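Local coordinates for protein similar to N-acetyltransferase (Staphylococcus aureus subsp. aureus, PDB 4MBU) that probably transfers an acetyl group from acetyl-coenzyme A to an amine, as Gcn5-related N-acetyltransferases do, at residues A18-A23 and K34-D39; F58-S63 and R94-A99; A68-F73 and V108-K113; I83-Y88 and K131-F136. All coordinates share one frame; numbering follows the deposited sequence.

Interaction 1 (A18-A23 and K34-D39); sequences AIYNDA and KPQTID
Asn21 turns its carboxamide from helix 13-26 onto the backbone of Gln36 and grips both polar atoms of that one residue. OD1 of Asn21 takes the N-H of Gln36 at 2.6 Å, with the donor somewhat tilted from the carbonyl plane. On the other branch, ND2 of Asn21 gives a nearly straight bond (169°) to Gln36 O at 3.0 Å, lying in the carbonyl plane on a lone pair. A short, flat amide suits this place because its donor and acceptor lie side by side, matching the N-H and C=O of a single residue in an extended segment. Pro35 brings its CA to 3.3 Å from Asn21 OD1.

The Gln36 side chain is extended, its CG anti to the backbone N (chi1 -173°), and crosses Tyr20 at about a right angle. Its OE1 approaches Tyr20 CD2 obliquely at 3.4 Å, ring and amide planes 29° apart. Arg41 holds that oxygen through NE and also makes a cation-pi contact with Tyr20, whose ring packs on Trp76 of a second subunit.

Matching a side-chain amide to the backbone N-H and C=O of one residue fixes the extended segment just before helix 38-50 against helix 13-26 by directional bonds, with little apolar burial.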
# COMPACT_ATOMS: atom_id res chain seq x y z
N ALA A 18 9.98 -3.50 -29.84
CA ALA A 18 9.23 -2.26 -29.98
C ALA A 18 8.47 -2.01 -28.69
O ALA A 18 8.58 -0.93 -28.09
CB ALA A 18 8.27 -2.33 -31.16
N ILE A 19 7.78 -3.05 -28.23
CA ILE A 19 6.94 -2.93 -27.05
C ILE A 19 7.82 -2.42 -25.90
O ILE A 19 7.52 -1.40 -25.27
CB ILE A 19 6.26 -4.28 -26.69
CG1 ILE A 19 5.33 -4.73 -27.81
CG2 ILE A 19 5.48 -4.16 -25.39
CD1 ILE A 19 4.66 -6.09 -27.54
N TYR A 20 8.96 -3.09 -25.70
CA TYR A 20 9.85 -2.78 -24.59
C TYR A 20 10.30 -1.35 -24.72
O TYR A 20 10.22 -0.58 -23.76
CB TYR A 20 11.06 -3.72 -24.60
CG TYR A 20 11.93 -3.68 -23.36
CD1 TYR A 20 11.49 -4.21 -22.15
CD2 TYR A 20 13.23 -3.18 -23.41
CE1 TYR A 20 12.31 -4.21 -21.02
CE2 TYR A 20 14.05 -3.17 -22.30
CZ TYR A 20 13.58 -3.68 -21.11
OH TYR A 20 14.41 -3.68 -20.01
N ASN A 21 10.72 -0.96 -25.92
CA ASN A 21 11.27 0.39 -26.07
C ASN A 21 10.21 1.45 -25.85
O ASN A 21 10.52 2.52 -25.32
CB ASN A 21 11.98 0.56 -27.41
CG ASN A 21 13.39 0.00 -27.40
OD1 ASN A 21 13.98 -0.17 -26.33
ND2 ASN A 21 13.93 -0.27 -28.59
N ASP A 22 8.96 1.15 -26.22
CA ASP A 22 7.89 2.11 -26.00
C ASP A 22 7.82 2.36 -24.49
O ASP A 22 7.78 3.51 -24.02
CB ASP A 22 6.56 1.56 -26.52
CG ASP A 22 5.63 2.65 -27.03
OD1 ASP A 22 6.12 3.57 -27.73
OD2 ASP A 22 4.42 2.59 -26.74
N ALA A 23 7.90 1.27 -23.74
CA ALA A 23 7.79 1.35 -22.29
C ALA A 23 8.95 2.15 -21.73
O ALA A 23 8.80 2.89 -20.74
CB ALA A 23 7.73 -0.05 -21.70
N LYS A 34 17.60 4.71 -21.98
CA LYS A 34 17.89 4.57 -23.41
C LYS A 34 17.20 3.36 -24.03
O LYS A 34 17.16 2.29 -23.42
CB LYS A 34 19.39 4.43 -23.64
CG LYS A 34 20.22 5.68 -23.36
CD LYS A 34 21.71 5.36 -23.44
CE LYS A 34 22.59 6.55 -23.02
NZ LYS A 34 22.69 7.62 -24.05
N PRO A 35 16.69 3.52 -25.27
CA PRO A 35 16.07 2.39 -25.98
C PRO A 35 17.07 1.24 -26.11
O PRO A 35 18.27 1.48 -26.26
CB PRO A 35 15.78 2.98 -27.37
CG PRO A 35 15.67 4.45 -27.14
CD PRO A 35 16.66 4.77 -26.05
N GLN A 36 16.56 0.02 -26.02
CA GLN A 36 17.38 -1.18 -26.16
C GLN A 36 17.61 -1.44 -27.65
O GLN A 36 16.79 -1.07 -28.48
CB GLN A 36 16.64 -2.37 -25.53
CG GLN A 36 17.45 -3.66 -25.45
CD GLN A 36 16.66 -4.79 -24.80
OE1 GLN A 36 15.52 -5.06 -25.17
NE2 GLN A 36 17.28 -5.46 -23.83
N THR A 37 18.74 -2.06 -27.98
CA THR A 37 19.03 -2.41 -29.37
C THR A 37 18.58 -3.83 -29.68
O THR A 37 18.31 -4.62 -28.77
CB THR A 37 20.54 -2.28 -29.69
OG1 THR A 37 21.27 -3.24 -28.93
CG2 THR A 37 21.04 -0.87 -29.36
N ILE A 38 18.50 -4.17 -30.96
CA ILE A 38 18.04 -5.50 -31.35
C ILE A 38 19.05 -6.60 -30.96
O ILE A 38 18.65 -7.72 -30.64
CB ILE A 38 17.67 -5.55 -32.85
CG1 ILE A 38 17.19 -6.95 -33.26
CG2 ILE A 38 18.84 -5.05 -33.71
CD1 ILE A 38 15.87 -7.35 -32.62
N ASP A 39 20.34 -6.27 -30.96
CA ASP A 39 21.37 -7.22 -30.54
C ASP A 39 21.29 -7.52 -29.05
O ASP A 39 21.49 -8.66 -28.62
CB ASP A 39 22.77 -6.70 -30.89
CG ASP A 39 22.99 -6.54 -32.38
OD1 ASP A 39 22.21 -7.10 -33.18
OD2 ASP A 39 23.97 -5.85 -32.76

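Interaction 2 (F58-S63 and R94-A99); sequences FEENGS and RGKGIA
Ile98 lays its CG1 over the face of Phe58, 3.7 Å from the ring centroid and only 11° off the ring normal, a CH-pi contact almost exactly centred. Its other branch works beside the ring: CG2 of Ile98 reaches Phe58 CB at 3.6 Å. Because CG1 lies anti to the carbonyl carbon (chi1 -68°) and CG2 anti to the backbone N, the beta-branched residue puts one arm on the ring and the other at its root.

Nearer the surface, Lys96 and Glu60 reach for each other from opposite directions and form a salt bridge between NZ and OE2. The modelled separation of Lys96 NZ and Glu60 OE2, 2.4 Å, is too short to be trusted as a length. Glu60 is fully extended, whereas Lys96 bends at chi3 (61°) to bring its ammonium group to the carboxylate.

Further out, Leu65 touches Phe58, Glu60 and Ile98, and Val89 backs Ile98. Glu60 also begins the type I' turn that ends at Ser63. The segment 94-99 reads RGKGIA, matching the R-x-x-G-x-G/A motif that in GNAT enzymes probably binds the coenzyme A pyrophosphate; Gly97 is the N-cap of helix 98-112.

A buried apolar contact thus seats the start of the helix on strand 55-60, while the outer ion pair adds a charge link between the turn region and the glycine-rich loop.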
# COMPACT_ATOMS: atom_id res chain seq x y z
N PHE A 58 1.62 -12.99 -26.17
CA PHE A 58 0.23 -12.97 -26.58
C PHE A 58 0.25 -12.43 -27.99
O PHE A 58 0.71 -11.27 -28.24
CB PHE A 58 -0.60 -12.04 -25.70
CG PHE A 58 -2.03 -11.97 -26.11
CD1 PHE A 58 -2.98 -12.75 -25.48
CD2 PHE A 58 -2.44 -11.11 -27.13
CE1 PHE A 58 -4.30 -12.69 -25.85
CE2 PHE A 58 -3.76 -11.05 -27.51
CZ PHE A 58 -4.70 -11.84 -26.87
N GLU A 59 -0.28 -13.27 -28.88
CA GLU A 59 -0.35 -13.02 -30.31
C GLU A 59 -1.80 -13.04 -30.77
O GLU A 59 -2.57 -13.93 -30.40
CB GLU A 59 0.47 -14.07 -31.06
CG GLU A 59 0.40 -13.99 -32.58
CD GLU A 59 1.19 -15.10 -33.27
OE1 GLU A 59 0.71 -16.25 -33.29
OE2 GLU A 59 2.29 -14.82 -33.79
N GLU A 60 -2.18 -12.03 -31.56
CA GLU A 60 -3.54 -11.96 -32.10
C GLU A 60 -3.53 -11.41 -33.53
O GLU A 60 -2.91 -10.38 -33.80
CB GLU A 60 -4.44 -11.09 -31.23
CG GLU A 60 -5.87 -10.98 -31.71
CD GLU A 60 -6.72 -10.10 -30.80
OE1 GLU A 60 -7.46 -10.65 -29.96
OE2 GLU A 60 -6.64 -8.86 -30.93
N ASN A 61 -4.22 -12.11 -34.44
CA ASN A 61 -4.26 -11.72 -35.85
C ASN A 61 -2.87 -11.52 -36.43
O ASN A 61 -2.63 -10.55 -37.17
CB ASN A 61 -5.12 -10.47 -36.05
CG ASN A 61 -6.58 -10.70 -35.70
OD1 ASN A 61 -7.11 -11.80 -35.91
ND2 ASN A 61 -7.23 -9.68 -35.15
N GLY A 62 -1.96 -12.41 -36.06
CA GLY A 62 -0.62 -12.41 -36.62
C GLY A 62 0.30 -11.41 -35.95
O GLY A 62 1.46 -11.27 -36.35
N SER A 63 -0.20 -10.71 -34.94
CA SER A 63 0.57 -9.66 -34.27
C SER A 63 0.84 -9.95 -32.80
O SER A 63 -0.08 -10.26 -32.04
CB SER A 63 -0.11 -8.30 -34.43
OG SER A 63 0.03 -7.82 -35.76
N ARG A 94 -4.29 -2.26 -24.89
CA ARG A 94 -4.65 -2.29 -23.47
C ARG A 94 -6.16 -2.49 -23.32
O ARG A 94 -6.92 -2.22 -24.24
CB ARG A 94 -4.23 -1.00 -22.78
CG ARG A 94 -2.78 -0.60 -23.00
CD ARG A 94 -1.80 -1.58 -22.38
NE ARG A 94 -2.00 -1.76 -20.94
CZ ARG A 94 -1.69 -0.85 -20.02
NH1 ARG A 94 -1.17 0.32 -20.37
NH2 ARG A 94 -1.91 -1.11 -18.73
N GLY A 95 -6.57 -2.99 -22.15
CA GLY A 95 -7.99 -3.18 -21.88
C GLY A 95 -8.56 -4.47 -22.45
O GLY A 95 -9.77 -4.72 -22.37
N LYS A 96 -7.69 -5.31 -23.02
CA LYS A 96 -8.14 -6.56 -23.64
C LYS A 96 -7.92 -7.79 -22.74
O LYS A 96 -8.21 -8.91 -23.15
CB LYS A 96 -7.43 -6.76 -24.98
CG LYS A 96 -7.58 -5.58 -25.93
CD LYS A 96 -7.04 -5.92 -27.32
CE LYS A 96 -7.80 -7.09 -27.91
NZ LYS A 96 -7.53 -7.25 -29.36
N GLY A 97 -7.42 -7.57 -21.53
CA GLY A 97 -7.14 -8.68 -20.62
C GLY A 97 -5.89 -9.47 -20.99
O GLY A 97 -5.73 -10.63 -20.58
N ILE A 98 -4.99 -8.83 -21.74
CA ILE A 98 -3.76 -9.50 -22.18
C ILE A 98 -2.77 -9.69 -21.02
O ILE A 98 -2.16 -10.76 -20.88
CB ILE A 98 -3.11 -8.71 -23.33
CG1 ILE A 98 -4.00 -8.79 -24.58
CG2 ILE A 98 -1.73 -9.27 -23.67
CD1 ILE A 98 -3.62 -7.78 -25.63
N ALA A 99 -2.61 -8.66 -20.20
CA ALA A 99 -1.76 -8.75 -19.02
C ALA A 99 -2.22 -9.88 -18.11
O ALA A 99 -1.42 -10.69 -17.66
CB ALA A 99 -1.74 -7.42 -18.25

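Interaction 3 (A68-F73 and V108-K113); sequences ATFGSF and VEAKAK
Phe70 and Ala110 bring strand 63-72 and helix 98-112 closest, yet their CA atoms remain 8.4 Å apart, so side chains must span the space between the backbones. The strand residues 68-72 are extended, and the helix is in its last turn, where Lys113 N still bonds back to Glu109 O at 3.0 Å.

The ring of Phe70 does most of the bridging. Its CG sits between the backbone N and the carbonyl carbon (chi1 68°), the crowded position, and from there the long flat group projects end-on at the helix. CE1 of Phe70 is the leading atom, 4.1 Å from Ala110 CB and 3.8 Å from Ala110 N, the latter approached obliquely. The small methyl of Ala110 suits this spot by letting the ring come close to the helix backbone. Aliphatic carbons line the ring's rim: CB of Glu109 lies 4.2 Å from Phe70 CE1, near the ring plane, and CD of Lys113 lies 4.1 Å from Phe70 CZ, likewise at the edge.

Both charged residues lend carbons here while their polar ends go elsewhere. Glu109 bends at chi2 (74°), so its carboxylate turns from the ring to Arg105, and its OE2 also forms a long salt bridge with Lys113 NZ at 3.5 Å.

Around this contact, Leu106 of the same helix and Ile83 of strand 82-89 also pack on Phe70, and Pro54 touches both Phe70 and Glu109. The C-terminal end of helix 98-112 is thereby fitted across strands 63-72 and 82-89, on one face of the GNAT sheet.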
# COMPACT_ATOMS: atom_id res chain seq x y z
N ALA A 68 5.89 -11.65 -21.77
CA ALA A 68 6.07 -11.83 -20.32
C ALA A 68 7.13 -12.87 -20.03
O ALA A 68 7.29 -13.84 -20.77
CB ALA A 68 4.77 -12.25 -19.68
N THR A 69 7.86 -12.67 -18.94
CA THR A 69 8.90 -13.61 -18.59
C THR A 69 9.14 -13.64 -17.08
O THR A 69 8.66 -12.77 -16.35
CB THR A 69 10.22 -13.27 -19.35
OG1 THR A 69 11.20 -14.29 -19.10
CG2 THR A 69 10.78 -11.92 -18.90
N PHE A 70 9.85 -14.66 -16.61
CA PHE A 70 10.38 -14.58 -15.25
C PHE A 70 11.84 -15.02 -15.17
O PHE A 70 12.36 -15.63 -16.11
CB PHE A 70 9.48 -15.26 -14.20
CG PHE A 70 9.37 -16.77 -14.31
CD1 PHE A 70 8.14 -17.37 -14.49
CD2 PHE A 70 10.49 -17.59 -14.16
CE1 PHE A 70 8.02 -18.76 -14.55
CE2 PHE A 70 10.38 -18.98 -14.24
CZ PHE A 70 9.15 -19.56 -14.43
N GLY A 71 12.49 -14.68 -14.06
CA GLY A 71 13.89 -15.04 -13.87
C GLY A 71 14.29 -14.79 -12.43
O GLY A 71 13.44 -14.76 -11.54
N SER A 72 15.59 -14.59 -12.21
CA SER A 72 16.12 -14.47 -10.85
C SER A 72 15.63 -13.20 -10.17
O SER A 72 15.49 -12.17 -10.82
CB SER A 72 17.65 -14.50 -10.90
OG SER A 72 18.22 -13.96 -9.72
N PHE A 73 15.36 -13.27 -8.87
CA PHE A 73 14.97 -12.08 -8.12
C PHE A 73 16.21 -11.38 -7.54
O PHE A 73 16.44 -10.20 -7.80
CB PHE A 73 13.96 -12.41 -7.02
CG PHE A 73 13.78 -11.31 -6.01
CD1 PHE A 73 13.40 -10.03 -6.40
CD2 PHE A 73 14.01 -11.55 -4.66
CE1 PHE A 73 13.25 -9.02 -5.47
CE2 PHE A 73 13.85 -10.55 -3.72
CZ PHE A 73 13.48 -9.28 -4.12
N VAL A 108 1.10 -20.47 -13.85
CA VAL A 108 1.08 -21.92 -14.09
C VAL A 108 2.49 -22.47 -14.35
O VAL A 108 2.85 -23.55 -13.85
CB VAL A 108 0.05 -22.38 -15.20
CG1 VAL A 108 -1.31 -21.69 -15.02
CG2 VAL A 108 0.59 -22.16 -16.60
N GLU A 109 3.29 -21.73 -15.11
CA GLU A 109 4.66 -22.19 -15.37
C GLU A 109 5.50 -22.21 -14.09
O GLU A 109 6.28 -23.15 -13.86
CB GLU A 109 5.32 -21.30 -16.42
CG GLU A 109 6.61 -21.87 -16.99
CD GLU A 109 6.38 -23.02 -17.95
OE1 GLU A 109 5.21 -23.39 -18.20
OE2 GLU A 109 7.38 -23.57 -18.47
N ALA A 110 5.34 -21.18 -13.26
CA ALA A 110 6.07 -21.07 -12.00
C ALA A 110 5.76 -22.23 -11.06
O ALA A 110 6.66 -22.78 -10.42
CB ALA A 110 5.74 -19.75 -11.32
N LYS A 111 4.48 -22.56 -10.97
CA LYS A 111 4.06 -23.69 -10.15
C LYS A 111 4.62 -25.00 -10.72
O LYS A 111 5.11 -25.84 -9.97
CB LYS A 111 2.54 -23.78 -10.05
CG LYS A 111 1.89 -22.65 -9.24
CD LYS A 111 0.38 -22.85 -9.21
CE LYS A 111 -0.36 -21.70 -8.51
NZ LYS A 111 -0.43 -21.86 -7.03
N ALA A 112 4.56 -25.16 -12.04
CA ALA A 112 5.03 -26.42 -12.65
C ALA A 112 6.54 -26.64 -12.47
O ALA A 112 7.02 -27.79 -12.45
CB ALA A 112 4.64 -26.49 -14.11
N LYS A 113 7.29 -25.56 -12.35
CA LYS A 113 8.73 -25.66 -12.16
C LYS A 113 9.13 -25.67 -10.68
O LYS A 113 10.31 -25.65 -10.35
CB LYS A 113 9.45 -24.54 -12.92
CG LYS A 113 9.31 -24.65 -14.44
CD LYS A 113 10.00 -23.49 -15.16
CE LYS A 113 10.97 -24.00 -16.22
NZ LYS A 113 10.31 -24.97 -17.16

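Interaction 4 (I83-Y88 and K131-F136); sequences IEHSIY and KLHQKF
His85 and His133 link the central sheet of the GNAT fold to the helix that follows its beta-alpha-beta crossover: the first sits on strand 82-89, beside the parallel strand 117-123, and the second on helix 127-135. The two buried imidazoles come from opposite directions and meet through their outer nitrogens, His85 NE2 and His133 NE2, 2.8 Å apart. The bond is moderately bent, at 149°, and either nitrogen could be the donor. The rings lie edge toward edge, their planes 25° apart and their centroids 5.0 Å from each other, so neither stacks over the other.

The CB of His85 points toward the helix, and with CG between the backbone N and the carbonyl carbon (chi1 69°) the ring extends to His133. On the helix side His133 ND1 is hydrogen-bonded to Ser129 O, one turn earlier, which fixes the ring's rotation and aims NE2 at the strand. Phe138 meets both rings, edge-to-face with His133, while Leu118 and Ala120 touch His85.

Histidine suits both positions: it is flat enough for a packed interior and carries a ring nitrogen able either to donate or to accept a hydrogen bond. The bond needs one NE2 to carry the hydrogen and the other to accept it, and the geometry leaves either possible; the two rings thus satisfy each other's outer nitrogen inside an otherwise largely apolar region.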
# COMPACT_ATOMS: atom_id res chain seq x y z
N ILE A 83 11.40 -16.29 -7.84
CA ILE A 83 11.56 -15.69 -9.16
C ILE A 83 10.86 -14.35 -9.22
O ILE A 83 9.91 -14.11 -8.48
CB ILE A 83 10.97 -16.61 -10.27
CG1 ILE A 83 9.68 -17.26 -9.77
CG2 ILE A 83 11.98 -17.70 -10.68
CD1 ILE A 83 8.89 -17.97 -10.85
N GLU A 84 11.32 -13.46 -10.09
CA GLU A 84 10.63 -12.20 -10.32
C GLU A 84 10.16 -12.20 -11.76
O GLU A 84 10.91 -12.59 -12.67
CB GLU A 84 11.56 -11.01 -10.08
CG GLU A 84 10.95 -9.67 -10.51
CD GLU A 84 11.80 -8.48 -10.11
OE1 GLU A 84 12.83 -8.68 -9.41
OE2 GLU A 84 11.44 -7.33 -10.48
N HIS A 85 8.92 -11.76 -11.97
CA HIS A 85 8.39 -11.72 -13.33
C HIS A 85 8.18 -10.31 -13.84
O HIS A 85 8.16 -9.35 -13.07
CB HIS A 85 7.06 -12.46 -13.42
CG HIS A 85 5.95 -11.77 -12.71
ND1 HIS A 85 5.80 -11.81 -11.35
CD2 HIS A 85 4.93 -11.01 -13.19
CE1 HIS A 85 4.73 -11.10 -11.00
NE2 HIS A 85 4.19 -10.62 -12.10
N SER A 86 8.03 -10.20 -15.16
CA SER A 86 7.64 -8.94 -15.78
C SER A 86 6.72 -9.19 -16.97
O SER A 86 6.81 -10.22 -17.65
CB SER A 86 8.86 -8.10 -16.16
OG SER A 86 9.89 -8.89 -16.70
N ILE A 87 5.81 -8.24 -17.18
CA ILE A 87 4.80 -8.33 -18.22
C ILE A 87 4.72 -6.98 -18.93
O ILE A 87 4.68 -5.94 -18.28
CB ILE A 87 3.41 -8.62 -17.62
CG1 ILE A 87 3.38 -9.95 -16.88
CG2 ILE A 87 2.32 -8.60 -18.70
CD1 ILE A 87 2.16 -10.10 -15.98
N TYR A 88 4.69 -7.02 -20.26
CA TYR A 88 4.57 -5.80 -21.05
C TYR A 88 3.51 -5.98 -22.12
O TYR A 88 3.50 -6.98 -22.84
CB TYR A 88 5.91 -5.46 -21.69
CG TYR A 88 7.03 -5.28 -20.70
CD1 TYR A 88 7.22 -4.07 -20.06
CD2 TYR A 88 7.89 -6.32 -20.40
CE1 TYR A 88 8.23 -3.89 -19.16
CE2 TYR A 88 8.91 -6.16 -19.50
CZ TYR A 88 9.07 -4.93 -18.88
OH TYR A 88 10.07 -4.74 -17.97
N LYS A 131 -3.60 -3.39 -9.36
CA LYS A 131 -4.93 -4.00 -9.33
C LYS A 131 -4.93 -5.41 -9.92
O LYS A 131 -5.59 -6.33 -9.38
CB LYS A 131 -5.92 -3.11 -10.09
CG LYS A 131 -7.27 -3.75 -10.30
CD LYS A 131 -8.14 -2.93 -11.26
CE LYS A 131 -9.62 -3.07 -10.89
NZ LYS A 131 -9.84 -2.64 -9.48
N LEU A 132 -4.20 -5.60 -11.01
CA LEU A 132 -4.12 -6.92 -11.66
C LEU A 132 -3.46 -7.93 -10.73
O LEU A 132 -3.85 -9.10 -10.66
CB LEU A 132 -3.32 -6.82 -12.96
CG LEU A 132 -3.05 -8.16 -13.63
CD1 LEU A 132 -4.34 -8.74 -14.17
CD2 LEU A 132 -2.02 -8.02 -14.73
N HIS A 133 -2.45 -7.48 -10.01
CA HIS A 133 -1.74 -8.41 -9.15
C HIS A 133 -2.55 -8.77 -7.92
O HIS A 133 -2.58 -9.93 -7.50
CB HIS A 133 -0.35 -7.88 -8.81
CG HIS A 133 0.63 -8.12 -9.91
ND1 HIS A 133 0.67 -7.35 -11.06
CD2 HIS A 133 1.57 -9.08 -10.07
CE1 HIS A 133 1.62 -7.81 -11.86
NE2 HIS A 133 2.18 -8.87 -11.28
N GLN A 134 -3.22 -7.77 -7.35
CA GLN A 134 -4.14 -8.02 -6.25
C GLN A 134 -5.20 -9.03 -6.67
O GLN A 134 -5.57 -9.91 -5.89
CB GLN A 134 -4.81 -6.72 -5.80
CG GLN A 134 -3.87 -5.74 -5.10
CD GLN A 134 -4.60 -4.49 -4.63
OE1 GLN A 134 -5.34 -3.88 -5.40
NE2 GLN A 134 -4.42 -4.13 -3.36
N LYS A 135 -5.69 -8.91 -7.91
CA LYS A 135 -6.69 -9.86 -8.42
C LYS A 135 -6.19 -11.30 -8.36
O LYS A 135 -6.96 -12.21 -8.06
CB LYS A 135 -7.10 -9.51 -9.86
CG LYS A 135 -8.27 -10.36 -10.39
CD LYS A 135 -8.65 -10.01 -11.84
CE LYS A 135 -7.76 -10.73 -12.85
NZ LYS A 135 -8.27 -10.69 -14.26
N PHE A 136 -4.89 -11.51 -8.61
CA PHE A 136 -4.31 -12.85 -8.56
C PHE A 136 -3.74 -13.17 -7.18
O PHE A 136 -2.91 -14.08 -7.04
CB PHE A 136 -3.22 -13.00 -9.63
CG PHE A 136 -3.77 -13.22 -11.02
CD1 PHE A 136 -3.91 -14.51 -11.51
CD2 PHE A 136 -4.18 -12.16 -11.80
CE1 PHE A 136 -4.43 -14.73 -12.78
CE2 PHE A 136 -4.70 -12.37 -13.06
CZ PHE A 136 -4.82 -13.66 -13.55

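Overall arrangement
Interactions 2, 3 and 4 all reach the same sheet, and interactions 2 and 3 use opposite ends of helix 98-112, their centres 20 Å apart. Interactions 3 and 4 are the nearest pair, with centres 11 Å apart, joined by backbone bonds such as Gly71 O to Glu84 N at 2.9 Å. Interaction 4 also touches interaction 2, where Ala99 CB lies 3.6 Å from Leu132 CD2. Interaction 1 joins helix 13-26 to the segment leading into helix 38-50, its centre 21 Å from that of interaction 4, yet Tyr20 meets Tyr88 edge-to-face. In GNAT enzymes coenzyme A probably binds at the glycine-rich loop of interaction 2, with the acceptor site near the first helices.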